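Local atomic coordinates of ftsY (Mycoplasma mycoides, PDB entry 1ZU5), a protein that belongs to the SRP54-type family as an SRP receptor, with a helical bundle and a P-loop domain built on a mainly parallel sheet. Residues N93-I98 against L279-I284; I107-G112 against I197-R202; H229-V234 against A254-I259. All coordinates share one frame; numbering follows the deposited sequence.

Contact 1. Residues N93-I98 against L279-I284; sequences NKKYRI and LLNIPI
Lys95 stretches its side chain across the ring of Pro283, the two side chains crossing at about a right angle. The lysine chain is extended as far as CE and turns only at its last torsion (chi4 -86°), which sets Lys95 NZ 3.6 Å from Pro283 CD. The same ammonium nitrogen stands 3.8 Å from Asn281 OD1, too far for a hydrogen bond; that amide oxygen is instead bonded by Lys277 of helix 272-279. The backbone of Lys95 also touches the proline, its carbonyl O lying 3.5 Å from Pro283 CG. Next along the chain, Tyr96 meets the same proline from another side. With CG beside the backbone N (chi1 -49°), the ring is placed where Tyr96 CD1 reaches Pro283 CB at 3.5 Å, turned obliquely to the proline. The CA atoms of Tyr96 and Pro283 are 5.6 Å apart, the shortest CA-CA distance between the two segments. No hydrogen bond crosses between them, and the 214 Å² buried rests mainly on the proline, met by the lysine at CD and by the tyrosine at CB. Arg97 N donates to Lys94 O over 2.9 Å within the short helical turn, while Arg97 O accepts a bond from Lys285, just beyond the second segment. On the partner side, Asn281 has left helix 272-279 with a positive phi (51°), and the chain then runs through Pro283 into strand 284-288. Tyr96 also packs on Tyr86 and Thr87 of helix 71-87, and Ile284 touches Tyr86 as well. Ile282 points the other way, onto Ile259 of strand 258-262 and Ser251 of helix 240-253, which places this contact where the segment after helix 71-87 meets the loop entering strand 284-288.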
ATOM      1  N   ASN A  93     -10.697   9.687  -6.764  1.00 62.11           N
ATOM      2  CA  ASN A  93     -10.161   9.143  -8.009  1.00 61.85           C
ATOM      3  C   ASN A  93      -8.746   9.613  -8.233  1.00 62.15           C
ATOM      4  O   ASN A  93      -7.876   8.800  -8.590  1.00 62.42           O
ATOM      5  CB  ASN A  93     -11.024   9.488  -9.226  1.00 61.43           C
ATOM      6  CG  ASN A  93     -10.454   8.909 -10.533  1.00 60.06           C
ATOM      7  OD1 ASN A  93     -10.623   7.710 -10.830  1.00 60.46           O
ATOM      8  ND2 ASN A  93      -9.782   9.765 -11.322  1.00 54.23           N
ATOM      9  N   LYS A  94      -8.524  10.916  -8.043  1.00 62.25           N
ATOM     10  CA  LYS A  94      -7.191  11.521  -8.186  1.00 62.45           C
ATOM     11  C   LYS A  94      -6.262  11.052  -7.035  1.00 62.08           C
ATOM     12  O   LYS A  94      -5.180  10.485  -7.303  1.00 62.43           O
ATOM     13  CB  LYS A  94      -7.305  13.055  -8.272  1.00 62.67           C
ATOM     14  CG  LYS A  94      -6.220  13.837  -7.512  1.00 64.26           C
ATOM     15  CD  LYS A  94      -6.095  15.290  -8.016  1.00 66.12           C
ATOM     16  CE  LYS A  94      -5.456  15.281  -9.430  1.00 67.33           C
ATOM     17  NZ  LYS A  94      -5.683  16.593 -10.107  1.00 69.91           N
ATOM     18  N   LYS A  95      -6.708  11.266  -5.781  1.00 61.07           N
ATOM     19  CA  LYS A  95      -5.988  10.782  -4.589  1.00 60.00           C
ATOM     20  C   LYS A  95      -5.418   9.367  -4.777  1.00 58.44           C
ATOM     21  O   LYS A  95      -4.217   9.192  -4.640  1.00 58.46           O
ATOM     22  CB  LYS A  95      -6.889  10.870  -3.336  1.00 60.68           C
ATOM     23  CG  LYS A  95      -6.140  11.191  -2.008  1.00 62.76           C
ATOM     24  CD  LYS A  95      -7.112  11.288  -0.792  1.00 66.19           C
ATOM     25  CE  LYS A  95      -6.384  11.639   0.600  1.00 67.82           C
ATOM     26  NZ  LYS A  95      -5.803  10.444   1.398  1.00 68.27           N
ATOM     27  N   TYR A  96      -6.239   8.371  -5.113  1.00 56.64           N
ATOM     28  CA  TYR A  96      -5.713   7.000  -5.249  1.00 55.23           C
ATOM     29  C   TYR A  96      -4.990   6.690  -6.572  1.00 53.17           C
ATOM     30  O   TYR A  96      -4.387   5.630  -6.710  1.00 51.18           O
ATOM     31  CB  TYR A  96      -6.785   5.930  -5.025  1.00 56.39           C
ATOM     32  CG  TYR A  96      -7.661   6.048  -3.780  1.00 60.58           C
ATOM     33  CD1 TYR A  96      -7.369   6.958  -2.746  1.00 63.20           C
ATOM     34  CD2 TYR A  96      -8.791   5.220  -3.635  1.00 63.71           C
ATOM     35  CE1 TYR A  96      -8.179   7.053  -1.621  1.00 64.50           C
ATOM     36  CE2 TYR A  96      -9.609   5.302  -2.513  1.00 64.89           C
ATOM     37  CZ  TYR A  96      -9.299   6.218  -1.509  1.00 66.37           C
ATOM     38  OH  TYR A  96     -10.126   6.300  -0.407  1.00 68.49           O
ATOM     39  N   ARG A  97      -5.050   7.601  -7.540  1.00 51.33           N
ATOM     40  CA  ARG A  97      -4.417   7.386  -8.844  1.00 50.20           C
ATOM     41  C   ARG A  97      -2.900   7.428  -8.730  1.00 47.93           C
ATOM     42  O   ARG A  97      -2.333   8.306  -8.085  1.00 46.38           O
ATOM     43  CB  ARG A  97      -4.867   8.463  -9.851  1.00 50.87           C
ATOM     44  CG  ARG A  97      -4.767   8.083 -11.339  1.00 55.08           C
ATOM     45  CD  ARG A  97      -4.867   9.346 -12.255  1.00 61.88           C
ATOM     46  NE  ARG A  97      -3.600   9.683 -12.932  1.00 66.53           N
ATOM     47  CZ  ARG A  97      -3.217  10.920 -13.283  1.00 69.40           C
ATOM     48  NH1 ARG A  97      -3.990  11.970 -13.001  1.00 70.49           N
ATOM     49  NH2 ARG A  97      -2.049  11.113 -13.908  1.00 69.07           N
ATOM     50  N   ILE A  98      -2.251   6.480  -9.377  1.00 46.19           N
ATOM     51  CA  ILE A  98      -0.844   6.567  -9.631  1.00 46.08           C
ATOM     52  C   ILE A  98      -0.638   7.614 -10.692  1.00 46.88           C
ATOM     53  O   ILE A  98      -1.211   7.531 -11.780  1.00 47.42           O
ATOM     54  CB  ILE A  98      -0.316   5.261 -10.180  1.00 46.12           C
ATOM     55  CG1 ILE A  98      -0.474   4.122  -9.137  1.00 44.39           C
ATOM     56  CG2 ILE A  98       1.086   5.471 -10.776  1.00 43.57           C
ATOM     57  CD1 ILE A  98       0.597   4.071  -8.114  1.00 43.12           C
ATOM     58  N   LEU A 279      -3.595   6.488  10.478  1.00 33.46           N
ATOM     59  CA  LEU A 279      -2.334   6.788  11.137  1.00 34.29           C
ATOM     60  C   LEU A 279      -1.394   7.471  10.200  1.00 34.28           C
ATOM     61  O   LEU A 279      -0.541   8.207  10.627  1.00 34.69           O
ATOM     62  CB  LEU A 279      -1.703   5.527  11.714  1.00 34.84           C
ATOM     63  CG  LEU A 279      -2.572   4.629  12.612  1.00 35.64           C
ATOM     64  CD1 LEU A 279      -1.733   3.493  13.164  1.00 35.63           C
ATOM     65  CD2 LEU A 279      -3.104   5.465  13.740  1.00 39.48           C
ATOM     66  N   LEU A 280      -1.572   7.248   8.904  1.00 33.95           N
ATOM     67  CA  LEU A 280      -0.691   7.850   7.913  1.00 33.01           C
ATOM     68  C   LEU A 280      -1.392   8.851   7.008  1.00 32.85           C
ATOM     69  O   LEU A 280      -0.771   9.741   6.486  1.00 32.94           O
ATOM     70  CB  LEU A 280      -0.012   6.767   7.063  1.00 32.41           C
ATOM     71  CG  LEU A 280       0.943   5.765   7.721  1.00 32.47           C
ATOM     72  CD1 LEU A 280       0.160   4.674   8.348  1.00 34.40           C
ATOM     73  CD2 LEU A 280       1.754   5.145   6.662  1.00 35.27           C
ATOM     74  N   ASN A 281      -2.684   8.685   6.789  1.00 33.89           N
ATOM     75  CA  ASN A 281      -3.432   9.538   5.874  1.00 33.78           C
ATOM     76  C   ASN A 281      -2.731   9.610   4.569  1.00 33.71           C
ATOM     77  O   ASN A 281      -2.531  10.693   4.060  1.00 33.26           O
ATOM     78  CB  ASN A 281      -3.602  10.949   6.437  1.00 33.77           C
ATOM     79  CG  ASN A 281      -4.677  11.739   5.720  1.00 35.88           C
ATOM     80  OD1 ASN A 281      -5.586  11.178   5.080  1.00 39.40           O
ATOM     81  ND2 ASN A 281      -4.575  13.063   5.809  1.00 35.90           N
ATOM     82  N   ILE A 282      -2.334   8.450   4.050  1.00 33.76           N
ATOM     83  CA  ILE A 282      -1.723   8.314   2.730  1.00 34.60           C
ATOM     84  C   ILE A 282      -2.547   7.231   2.020  1.00 35.06           C
ATOM     85  O   ILE A 282      -2.838   6.173   2.616  1.00 34.90           O
ATOM     86  CB  ILE A 282      -0.232   7.894   2.768  1.00 34.50           C
ATOM     87  CG1 ILE A 282       0.608   9.020   3.340  1.00 36.23           C
ATOM     88  CG2 ILE A 282       0.300   7.617   1.371  1.00 32.53           C
ATOM     89  CD1 ILE A 282       1.877   8.520   4.011  1.00 39.75           C
ATOM     90  N   PRO A 283      -3.007   7.545   0.786  1.00 35.14           N
ATOM     91  CA  PRO A 283      -3.851   6.636   0.069  1.00 34.26           C
ATOM     92  C   PRO A 283      -3.112   5.344  -0.281  1.00 33.93           C
ATOM     93  O   PRO A 283      -1.935   5.391  -0.648  1.00 34.21           O
ATOM     94  CB  PRO A 283      -4.228   7.450  -1.181  1.00 34.61           C
ATOM     95  CG  PRO A 283      -3.196   8.453  -1.331  1.00 35.64           C
ATOM     96  CD  PRO A 283      -2.838   8.822   0.053  1.00 34.68           C
ATOM     97  N   ILE A 284      -3.795   4.206  -0.137  1.00 32.83           N
ATOM     98  CA  ILE A 284      -3.313   2.925  -0.652  1.00 32.60           C
ATOM     99  C   ILE A 284      -3.522   2.931  -2.153  1.00 33.59           C
ATOM    100  O   ILE A 284      -4.647   3.098  -2.589  1.00 34.81           O
ATOM    101  CB  ILE A 284      -4.039   1.734  -0.026  1.00 32.28           C
ATOM    102  CG1 ILE A 284      -3.764   1.694   1.474  1.00 32.56           C
ATOM    103  CG2 ILE A 284      -3.572   0.419  -0.666  1.00 29.19           C
ATOM    104  CD1 ILE A 284      -4.713   0.756   2.298  1.00 33.36           C
TER

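Contact 2. Residues I107-G112 against I197-R202; sequences IFMLVG and IDTAGR
Phe108 and Ile197 meet through their flat peptide groups, not through the aromatic ring, whose end leads away from residues 197-202 to pack on Met125 and Ile98. Ile197 N donates to Phe108 O over 2.9 Å, and Leu110 N returns the bond to Ile197 O over 2.8 Å, nearly straight at 172°. This alternation is that of parallel strands, with Met109 opposite Ile197 and Leu110 opposite Asp198. Met109 and Ile197 project from one face of the sheet, lying side by side and pointing the same way; Ile107 CG2 extends this apolar row, 3.8 Å from Ile197 CD1. The other face carries Leu110 and the carboxylate of Asp198, which has a long, weak ion pair with Lys118. Past the strand end, Thr199 grips Leu110 O twice. With chi1 at 57°, its hydroxyl OG1 comes within 2.6 Å of Leu110 O, tilted 23° from the carbonyl plane, while Thr199 N adds a weak bond of 3.3 Å to that oxygen. Thr199 CG2 faces Met109 CE at 3.8 Å. A water donates to Thr199 OG1 and accepts a weak bond from Gly112 N, linking the threonine to the start of what is probably the P-loop; Lys118 of helix 115-131, part of the same probable motif, also bonds Thr199 O. Strand 106-111 runs between strands 194-198 and 230-236, with helix 206-220 against Met109 and Thr199, and helix 115-131 against Leu110 and Asp198.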
ATOM      1  N   ILE A 107       9.008   8.597 -12.845  1.00 37.66           N
ATOM      2  CA  ILE A 107      10.034   8.155 -11.917  1.00 37.72           C
ATOM      3  C   ILE A 107       9.357   7.899 -10.603  1.00 37.09           C
ATOM      4  O   ILE A 107       8.869   8.847  -9.966  1.00 36.91           O
ATOM      5  CB  ILE A 107      11.058   9.255 -11.723  1.00 38.31           C
ATOM      6  CG1 ILE A 107      11.498   9.774 -13.111  1.00 38.35           C
ATOM      7  CG2 ILE A 107      12.212   8.752 -10.765  1.00 38.24           C
ATOM      8  CD1 ILE A 107      12.530  10.875 -13.085  1.00 36.76           C
ATOM      9  N   PHE A 108       9.294   6.623 -10.216  1.00 36.67           N
ATOM     10  CA  PHE A 108       8.687   6.236  -8.920  1.00 35.80           C
ATOM     11  C   PHE A 108       9.791   5.716  -8.023  1.00 35.54           C
ATOM     12  O   PHE A 108      10.633   4.921  -8.452  1.00 35.13           O
ATOM     13  CB  PHE A 108       7.662   5.110  -9.041  1.00 35.53           C
ATOM     14  CG  PHE A 108       6.464   5.405  -9.935  1.00 34.26           C
ATOM     15  CD1 PHE A 108       5.627   4.338 -10.332  1.00 33.44           C
ATOM     16  CD2 PHE A 108       6.181   6.684 -10.381  1.00 32.77           C
ATOM     17  CE1 PHE A 108       4.514   4.550 -11.150  1.00 35.76           C
ATOM     18  CE2 PHE A 108       5.083   6.926 -11.198  1.00 32.46           C
ATOM     19  CZ  PHE A 108       4.239   5.856 -11.596  1.00 36.65           C
ATOM     20  N   MET A 109       9.743   6.128  -6.762  1.00 35.16           N
ATOM     21  CA  MET A 109      10.645   5.656  -5.756  1.00 35.24           C
ATOM     22  C   MET A 109       9.927   4.762  -4.787  1.00 34.22           C
ATOM     23  O   MET A 109       8.815   5.100  -4.366  1.00 35.86           O
ATOM     24  CB  MET A 109      11.198   6.856  -5.017  1.00 35.92           C
ATOM     25  CG  MET A 109      12.235   7.559  -5.863  1.00 39.48           C
ATOM     26  SD  MET A 109      12.906   9.002  -5.100  1.00 47.78           S
ATOM     27  CE  MET A 109      12.411   8.797  -3.413  1.00 41.89           C
ATOM     28  N   LEU A 110      10.546   3.631  -4.414  1.00 31.65           N
ATOM     29  CA  LEU A 110       9.954   2.723  -3.413  1.00 29.56           C
ATOM     30  C   LEU A 110      10.716   2.735  -2.119  1.00 28.47           C
ATOM     31  O   LEU A 110      11.968   2.745  -2.108  1.00 25.31           O
ATOM     32  CB  LEU A 110       9.784   1.289  -3.949  1.00 30.31           C
ATOM     33  CG  LEU A 110       8.377   0.955  -4.483  1.00 29.46           C
ATOM     34  CD1 LEU A 110       8.105   1.636  -5.811  1.00 28.30           C
ATOM     35  CD2 LEU A 110       8.227  -0.509  -4.615  1.00 32.44           C
ATOM     36  N   VAL A 111       9.941   2.807  -1.027  1.00 28.10           N
ATOM     37  CA  VAL A 111      10.457   2.807   0.331  1.00 27.76           C
ATOM     38  C   VAL A 111       9.761   1.747   1.189  1.00 28.68           C
ATOM     39  O   VAL A 111       8.639   1.295   0.885  1.00 29.52           O
ATOM     40  CB  VAL A 111      10.482   4.261   1.024  1.00 26.79           C
ATOM     41  CG1 VAL A 111      11.152   5.294   0.123  1.00 27.66           C
ATOM     42  CG2 VAL A 111       9.125   4.737   1.448  1.00 27.03           C
ATOM     43  N   GLY A 112      10.431   1.342   2.262  1.00 29.27           N
ATOM     44  CA  GLY A 112       9.906   0.321   3.128  1.00 29.59           C
ATOM     45  C   GLY A 112      10.942  -0.361   3.992  1.00 30.17           C
ATOM     46  O   GLY A 112      12.093  -0.505   3.614  1.00 27.45           O
ATOM     47  N   ILE A 197      12.875   3.160  -8.831  1.00 31.80           N
ATOM     48  CA  ILE A 197      14.039   3.255  -7.965  1.00 30.86           C
ATOM     49  C   ILE A 197      13.828   2.610  -6.583  1.00 30.66           C
ATOM     50  O   ILE A 197      12.933   3.007  -5.807  1.00 30.35           O
ATOM     51  CB  ILE A 197      14.480   4.741  -7.755  1.00 31.68           C
ATOM     52  CG1 ILE A 197      14.743   5.477  -9.097  1.00 27.97           C
ATOM     53  CG2 ILE A 197      15.698   4.828  -6.795  1.00 29.23           C
ATOM     54  CD1 ILE A 197      14.918   6.952  -8.865  1.00 27.41           C
ATOM     55  N   ASP A 198      14.680   1.629  -6.288  1.00 29.90           N
ATOM     56  CA  ASP A 198      14.780   1.010  -4.970  1.00 30.37           C
ATOM     57  C   ASP A 198      15.658   1.906  -4.092  1.00 31.35           C
ATOM     58  O   ASP A 198      16.850   1.889  -4.185  1.00 32.29           O
ATOM     59  CB  ASP A 198      15.442  -0.382  -5.113  1.00 29.20           C
ATOM     60  CG  ASP A 198      15.321  -1.201  -3.863  1.00 29.12           C
ATOM     61  OD1 ASP A 198      15.901  -2.306  -3.819  1.00 28.37           O
ATOM     62  OD2 ASP A 198      14.638  -0.727  -2.910  1.00 25.45           O
ATOM     63  N   THR A 199      15.070   2.720  -3.251  1.00 33.57           N
ATOM     64  CA  THR A 199      15.832   3.666  -2.489  1.00 34.93           C
ATOM     65  C   THR A 199      16.724   2.987  -1.466  1.00 36.71           C
ATOM     66  O   THR A 199      16.579   1.803  -1.176  1.00 36.68           O
ATOM     67  CB  THR A 199      14.885   4.599  -1.745  1.00 34.81           C
ATOM     68  OG1 THR A 199      14.018   3.795  -0.913  1.00 33.03           O
ATOM     69  CG2 THR A 199      14.100   5.416  -2.743  1.00 34.11           C
ATOM     70  N   ALA A 200      17.638   3.787  -0.910  1.00 39.20           N
ATOM     71  CA  ALA A 200      18.528   3.365   0.127  1.00 41.34           C
ATOM     72  C   ALA A 200      18.058   3.983   1.428  1.00 43.29           C
ATOM     73  O   ALA A 200      17.291   4.957   1.428  1.00 42.87           O
ATOM     74  CB  ALA A 200      19.916   3.813  -0.196  1.00 40.81           C
ATOM     75  N   GLY A 201      18.522   3.405   2.538  1.00 45.09           N
ATOM     76  CA  GLY A 201      18.255   3.945   3.856  1.00 47.51           C
ATOM     77  C   GLY A 201      17.454   3.002   4.744  1.00 49.47           C
ATOM     78  O   GLY A 201      16.718   2.103   4.249  1.00 49.63           O
ATOM     79  N   ARG A 202      17.625   3.220   6.056  1.00 50.42           N
ATOM     80  CA  ARG A 202      17.006   2.440   7.106  1.00 51.98           C
ATOM     81  C   ARG A 202      16.333   3.458   8.017  1.00 52.82           C
ATOM     82  O   ARG A 202      16.727   4.620   8.042  1.00 52.54           O
ATOM     83  CB  ARG A 202      18.057   1.639   7.909  1.00 52.48           C
ATOM     84  CG  ARG A 202      19.029   0.722   7.115  1.00 52.55           C
ATOM     85  CD  ARG A 202      18.253  -0.391   6.401  1.00 55.75           C
ATOM     86  NE  ARG A 202      19.134  -1.215   5.554  1.00 59.13           N
ATOM     87  CZ  ARG A 202      19.634  -2.401   5.910  1.00 59.18           C
ATOM     88  NH1 ARG A 202      19.352  -2.921   7.095  1.00 61.38           N
ATOM     89  NH2 ARG A 202      20.406  -3.079   5.075  1.00 57.82           N
TER
HETATM   90  O   HOH W   1      13.622   2.236   1.912  1.00 39.84           O
HETATM   91  O   HOH W   2      14.708   0.778   4.573  1.00 48.46           O

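Contact 3. Residues H229-V234 against A254-I259; sequences HEVLLV and ADVSGI
Leu233 and Val256 form the apolar centre, Val256 CG1 standing 3.7 Å from Leu233 CB. The valine's CG1 is anti to its backbone N (chi1 169°), which turns this methyl to the leucine and leaves CG2 for Val231 CG1, 4.3 Å away. Ile259 lies on the same sheet face as Leu233. Opposite Gly258, Leu232 CD2 rests 3.8 Å from Gly258 CA, closing over a residue without a side chain. Farther out the backbones pair in parallel: Ser257 N donates to Val231 O over 2.9 Å, and Leu233 N to Gly258 O over 3.0 Å, in the carbonyl plane. At the polar edge a hydroxyl takes over the pairing. Ser257 OG accepts the N-H of Val231 over 2.9 Å (173°) and donates its own hydrogen bond to Glu230 OE1 at 2.5 Å. It meets that oxygen on the anti side, 32° out of the carboxylate plane. Glu230 OE1 also forms a salt bridge with Lys285, and OE2 takes the N-H of Asp99, so both carboxylate oxygens of this buried side chain are held. The segments hold the start of strand 230-236 and the lead-in and start of strand 258-262, the two strands of a beta-alpha-beta crossover through helix 240-253, whose Ala247 and Phe250 touch Leu233, while strand 106-111 flanks strand 230-236 on its other side.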
ATOM      1  N   HIS A 229       7.477  11.281  -9.169  1.00 38.57           N
ATOM      2  CA  HIS A 229       6.034  11.294  -9.441  1.00 38.13           C
ATOM      3  C   HIS A 229       5.245  10.495  -8.411  1.00 37.97           C
ATOM      4  O   HIS A 229       4.091  10.761  -8.187  1.00 38.65           O
ATOM      5  CB  HIS A 229       5.773  10.811 -10.864  1.00 37.06           C
ATOM      6  CG  HIS A 229       6.616  11.528 -11.869  1.00 37.54           C
ATOM      7  ND1 HIS A 229       6.522  12.889 -12.078  1.00 38.18           N
ATOM      8  CD2 HIS A 229       7.619  11.092 -12.668  1.00 35.40           C
ATOM      9  CE1 HIS A 229       7.415  13.255 -12.977  1.00 37.05           C
ATOM     10  NE2 HIS A 229       8.098  12.187 -13.346  1.00 36.43           N
ATOM     11  N   GLU A 230       5.917   9.547  -7.767  1.00 37.26           N
ATOM     12  CA  GLU A 230       5.327   8.613  -6.808  1.00 35.83           C
ATOM     13  C   GLU A 230       6.489   8.264  -5.865  1.00 34.85           C
ATOM     14  O   GLU A 230       7.657   8.132  -6.285  1.00 33.89           O
ATOM     15  CB  GLU A 230       4.820   7.379  -7.554  1.00 35.89           C
ATOM     16  CG  GLU A 230       3.334   6.900  -7.424  1.00 34.95           C
ATOM     17  CD  GLU A 230       2.279   7.942  -7.009  1.00 37.32           C
ATOM     18  OE1 GLU A 230       2.130   8.269  -5.790  1.00 38.11           O
ATOM     19  OE2 GLU A 230       1.522   8.392  -7.889  1.00 35.24           O
ATOM     20  N   VAL A 231       6.179   8.213  -4.575  1.00 33.99           N
ATOM     21  CA  VAL A 231       7.101   7.700  -3.580  1.00 32.27           C
ATOM     22  C   VAL A 231       6.300   6.680  -2.805  1.00 31.77           C
ATOM     23  O   VAL A 231       5.516   7.052  -1.921  1.00 30.48           O
ATOM     24  CB  VAL A 231       7.606   8.783  -2.624  1.00 32.95           C
ATOM     25  CG1 VAL A 231       8.362   8.127  -1.448  1.00 30.33           C
ATOM     26  CG2 VAL A 231       8.459   9.816  -3.365  1.00 29.03           C
ATOM     27  N   LEU A 232       6.479   5.395  -3.138  1.00 30.84           N
ATOM     28  CA  LEU A 232       5.592   4.374  -2.587  1.00 30.26           C
ATOM     29  C   LEU A 232       6.183   3.575  -1.431  1.00 29.17           C
ATOM     30  O   LEU A 232       7.202   2.942  -1.579  1.00 29.68           O
ATOM     31  CB  LEU A 232       5.092   3.456  -3.707  1.00 30.96           C
ATOM     32  CG  LEU A 232       4.546   4.178  -4.947  1.00 29.86           C
ATOM     33  CD1 LEU A 232       4.529   3.224  -6.126  1.00 29.82           C
ATOM     34  CD2 LEU A 232       3.159   4.729  -4.614  1.00 31.54           C
ATOM     35  N   LEU A 233       5.494   3.630  -0.301  1.00 27.65           N
ATOM     36  CA  LEU A 233       5.773   2.917   0.911  1.00 26.48           C
ATOM     37  C   LEU A 233       5.135   1.503   0.975  1.00 27.34           C
ATOM     38  O   LEU A 233       3.912   1.336   0.889  1.00 26.58           O
ATOM     39  CB  LEU A 233       5.299   3.782   2.086  1.00 25.83           C
ATOM     40  CG  LEU A 233       5.362   3.310   3.566  1.00 23.21           C
ATOM     41  CD1 LEU A 233       6.735   2.848   3.982  1.00 20.96           C
ATOM     42  CD2 LEU A 233       4.738   4.435   4.545  1.00 21.30           C
ATOM     43  N   VAL A 234       5.986   0.483   1.104  1.00 27.92           N
ATOM     44  CA  VAL A 234       5.525  -0.887   1.142  1.00 28.24           C
ATOM     45  C   VAL A 234       5.189  -1.199   2.588  1.00 28.85           C
ATOM     46  O   VAL A 234       6.016  -0.954   3.489  1.00 29.43           O
ATOM     47  CB  VAL A 234       6.636  -1.859   0.570  1.00 29.10           C
ATOM     48  CG1 VAL A 234       6.281  -3.295   0.825  1.00 28.40           C
ATOM     49  CG2 VAL A 234       6.848  -1.623  -0.924  1.00 26.82           C
ATOM     50  N   ALA A 254      10.074  11.050   4.824  1.00 47.51           N
ATOM     51  CA  ALA A 254      10.109  10.950   3.376  1.00 45.48           C
ATOM     52  C   ALA A 254       8.823  11.572   2.881  1.00 44.29           C
ATOM     53  O   ALA A 254       7.887  11.733   3.652  1.00 44.89           O
ATOM     54  CB  ALA A 254      10.187   9.502   2.960  1.00 45.49           C
ATOM     55  N   ASP A 255       8.774  11.959   1.613  1.00 42.86           N
ATOM     56  CA  ASP A 255       7.555  12.543   1.037  1.00 41.65           C
ATOM     57  C   ASP A 255       6.750  11.441   0.367  1.00 39.61           C
ATOM     58  O   ASP A 255       6.680  11.380  -0.842  1.00 40.51           O
ATOM     59  CB  ASP A 255       7.891  13.641   0.004  1.00 42.34           C
ATOM     60  CG  ASP A 255       8.721  14.754   0.587  1.00 44.82           C
ATOM     61  OD1 ASP A 255       8.481  15.118   1.759  1.00 45.58           O
ATOM     62  OD2 ASP A 255       9.639  15.251  -0.111  1.00 47.91           O
ATOM     63  N   VAL A 256       6.177  10.563   1.161  1.00 36.61           N
ATOM     64  CA  VAL A 256       5.485   9.380   0.681  1.00 34.81           C
ATOM     65  C   VAL A 256       4.154   9.819   0.038  1.00 34.86           C
ATOM     66  O   VAL A 256       3.427  10.592   0.632  1.00 34.51           O
ATOM     67  CB  VAL A 256       5.251   8.399   1.892  1.00 34.38           C
ATOM     68  CG1 VAL A 256       4.317   7.268   1.537  1.00 32.54           C
ATOM     69  CG2 VAL A 256       6.591   7.865   2.456  1.00 31.00           C
ATOM     70  N   SER A 257       3.829   9.323  -1.154  1.00 34.67           N
ATOM     71  CA  SER A 257       2.590   9.700  -1.811  1.00 34.30           C
ATOM     72  C   SER A 257       1.566   8.581  -1.921  1.00 34.88           C
ATOM     73  O   SER A 257       0.394   8.829  -2.133  1.00 35.17           O
ATOM     74  CB  SER A 257       2.894  10.232  -3.191  1.00 33.54           C
ATOM     75  OG  SER A 257       3.501   9.226  -3.930  1.00 30.42           O
ATOM     76  N   GLY A 258       1.989   7.342  -1.786  1.00 34.66           N
ATOM     77  CA  GLY A 258       1.026   6.241  -1.834  1.00 32.92           C
ATOM     78  C   GLY A 258       1.594   5.020  -1.142  1.00 32.73           C
ATOM     79  O   GLY A 258       2.810   4.951  -0.880  1.00 31.78           O
ATOM     80  N   ILE A 259       0.706   4.066  -0.837  1.00 32.05           N
ATOM     81  CA  ILE A 259       1.095   2.835  -0.163  1.00 31.19           C
ATOM     82  C   ILE A 259       0.881   1.644  -1.061  1.00 30.76           C
ATOM     83  O   ILE A 259      -0.021   1.618  -1.885  1.00 31.33           O
ATOM     84  CB  ILE A 259       0.361   2.706   1.195  1.00 31.10           C
ATOM     85  CG1 ILE A 259       0.973   3.713   2.182  1.00 34.49           C
ATOM     86  CG2 ILE A 259       0.484   1.316   1.773  1.00 31.54           C
ATOM     87  CD1 ILE A 259       0.209   3.865   3.364  1.00 34.91           C
TER

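In the fold
From the N terminus, residues 93-98 open contact 1, the widest loop, which closes only at 279-284. Within it, 107-112 and 197-202 close contact 2, and 229-234 and 254-259 then close contact 3; these two follow in series, without crossing. Adjacent strands join them: Met109 O and Leu232 N lie 2.7 Å apart, a probable hydrogen bond. Contact 1 meets this sheet at several places, among them Ile98 CG2 on Phe108 CZ at 3.3 Å and a probable bond from Ile259 N to Pro283 O at 3.0 Å. Together they tie the chain following helix 71-87 to strands 194-198, 106-111, 230-236, 258-262 and 284-288 of one sheet.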